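Local coordinates for protein Pyrimidine/purine nucleoside phosphorylase (Acinetobacter sp. ADP1, PDB 3HQX) that probably catalyses the reversible phosphorolysis of diverse purine and pyrimidine nucleosides, releasing the free base and ribose 1-phosphate, at residues E79-R82 with A83-F87. Residues are numbered along the deposited sequence; the frame is centred on the assembly and turned at random.
Sequences ELFR and AGQSF
Arg-82 and Gln-85 close a type II beta turn, in which Gln-85 N donates to Arg-82 O at 3.0 Å and Gly-84 takes the third position with a positive phi, where a CB would be pressed against the carbonyl oxygen of Ala-83. The side chain of Gln-85 folds back over the same turn and adds a second bond. With CG anti to its carbonyl carbon (chi1 -64°) and the chain extended beyond it, the amide reaches the end of strand 79-82, where OE1 accepts from Arg-82 N at 2.8 Å, the N-H...O angle being 161°. The donor is somewhat tilted from the plane of the side-chain carbonyl. A water also donates to Gln-85 OE1 at 2.7 Å and, over a longer 3.2 Å, to Leu-80 O, so two donors grip this oxygen and the water bridges it to the strand backbone. The turn carries the chain from one sheet of the cupin beta-barrel to the other: strand 79-82 pairs with strand 67-72, whereas strand 86-89 lies beside strand 59-63. Inside this corner the buried rings of Phe-81 and Phe-87 meet. Phe-87 CB sits over a face of the Phe-81 ring in a CH-pi contact, 3.6 Å from Phe-81 CZ, while Phe-87 CD2 lies above the same ring nearer its rim. The two rings meet obliquely, their planes inclined at 39°. Beyond them, Phe-87 meets Phe-95 edge-to-face and Phe-81 packs on Ile-63. On the outer surface, Leu-80 CD2 lies against one face of the Arg-82 guanidinium, toward the rim and 3.6 Å above its plane, and Arg-82 NE forms a salt bridge with Glu-67 on the adjoining strand.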
loop_
_atom_site.group_PDB
_atom_site.type_symbol
_atom_site.label_atom_id
_atom_site.label_comp_id
_atom_site.label_asym_id
_atom_site.label_seq_id
_atom_site.Cartn_x
_atom_site.Cartn_y
_atom_site.Cartn_z
ATOM N N GLU A 79 -8.988 13.779 18.567
ATOM C CA GLU A 79 -10.307 13.733 17.956
ATOM C C GLU A 79 -10.390 12.354 17.256
ATOM O O GLU A 79 -9.423 11.852 16.689
ATOM C CB GLU A 79 -10.454 14.816 16.887
ATOM C CG GLU A 79 -10.369 16.294 17.416
ATOM C CD GLU A 79 -10.276 17.321 16.287
ATOM O OE1 GLU A 79 -11.172 17.349 15.397
ATOM O OE2 GLU A 79 -9.330 18.138 16.288
ATOM N N LEU A 80 -11.575 11.785 17.290
ATOM C CA LEU A 80 -11.858 10.458 16.768
ATOM C C LEU A 80 -12.467 10.558 15.364
ATOM O O LEU A 80 -13.395 11.302 15.147
ATOM C CB LEU A 80 -12.888 9.774 17.658
ATOM C CG LEU A 80 -13.404 8.377 17.273
ATOM C CD1 LEU A 80 -12.366 7.339 17.453
ATOM C CD2 LEU A 80 -14.596 8.078 18.212
ATOM N N PHE A 81 -11.948 9.751 14.456
ATOM C CA PHE A 81 -12.485 9.648 13.110
ATOM C C PHE A 81 -12.657 8.211 12.734
ATOM O O PHE A 81 -11.770 7.378 13.015
ATOM C CB PHE A 81 -11.524 10.334 12.130
ATOM C CG PHE A 81 -11.317 11.768 12.444
ATOM C CD1 PHE A 81 -12.257 12.718 12.094
ATOM C CD2 PHE A 81 -10.248 12.169 13.215
ATOM C CE1 PHE A 81 -12.090 14.051 12.460
ATOM C CE2 PHE A 81 -10.096 13.497 13.570
ATOM C CZ PHE A 81 -11.008 14.425 13.201
ATOM N N ARG A 82 -13.762 7.923 12.049
ATOM C CA ARG A 82 -14.043 6.584 11.530
ATOM C C ARG A 82 -14.322 6.658 10.046
ATOM O O ARG A 82 -14.431 7.746 9.436
ATOM C CB ARG A 82 -15.206 5.915 12.278
ATOM C CG ARG A 82 -14.907 5.571 13.713
ATOM C CD ARG A 82 -16.068 4.905 14.489
ATOM N NE ARG A 82 -15.592 4.448 15.789
ATOM C CZ ARG A 82 -16.115 4.750 16.981
ATOM N NH1 ARG A 82 -17.179 5.544 17.079
ATOM N NH2 ARG A 82 -15.562 4.227 18.076
ATOM N N ALA A 83 -14.434 5.483 9.433
ATOM C CA ALA A 83 -14.653 5.418 8.003
ATOM C C ALA A 83 -15.809 6.292 7.535
ATOM O O ALA A 83 -16.926 6.313 8.132
ATOM C CB ALA A 83 -14.861 3.942 7.538
ATOM N N GLY A 84 -15.505 7.074 6.496
ATOM C CA GLY A 84 -16.441 7.992 5.912
ATOM C C GLY A 84 -16.240 9.433 6.354
ATOM O O GLY A 84 -16.780 10.355 5.745
ATOM N N GLN A 85 -15.482 9.623 7.404
ATOM C CA GLN A 85 -15.203 10.947 7.930
ATOM C C GLN A 85 -13.867 11.451 7.433
ATOM O O GLN A 85 -12.975 10.662 7.118
ATOM C CB GLN A 85 -15.220 10.856 9.439
ATOM C CG GLN A 85 -16.578 10.487 9.972
ATOM C CD GLN A 85 -16.664 10.439 11.483
ATOM O OE1 GLN A 85 -15.759 9.927 12.154
ATOM N NE2 GLN A 85 -17.829 10.873 12.028
ATOM N N SER A 86 -13.732 12.773 7.405
ATOM C CA SER A 86 -12.514 13.462 7.036
ATOM C C SER A 86 -12.081 14.447 8.090
ATOM O O SER A 86 -12.886 14.885 8.963
ATOM C CB SER A 86 -12.681 14.216 5.710
ATOM O OG SER A 86 -12.945 13.329 4.636
ATOM N N PHE A 87 -10.785 14.803 8.035
ATOM C CA PHE A 87 -10.298 15.952 8.784
ATOM C C PHE A 87 -9.397 16.819 7.913
ATOM O O PHE A 87 -8.801 16.357 6.959
ATOM C CB PHE A 87 -9.642 15.576 10.121
ATOM C CG PHE A 87 -8.425 14.712 10.017
ATOM C CD1 PHE A 87 -7.163 15.294 9.857
ATOM C CD2 PHE A 87 -8.513 13.328 10.077
ATOM C CE1 PHE A 87 -6.009 14.480 9.806
ATOM C CE2 PHE A 87 -7.424 12.545 9.996
ATOM C CZ PHE A 87 -6.156 13.111 9.861
HETATM O O HOH W 1 -15.953 9.458 14.840
#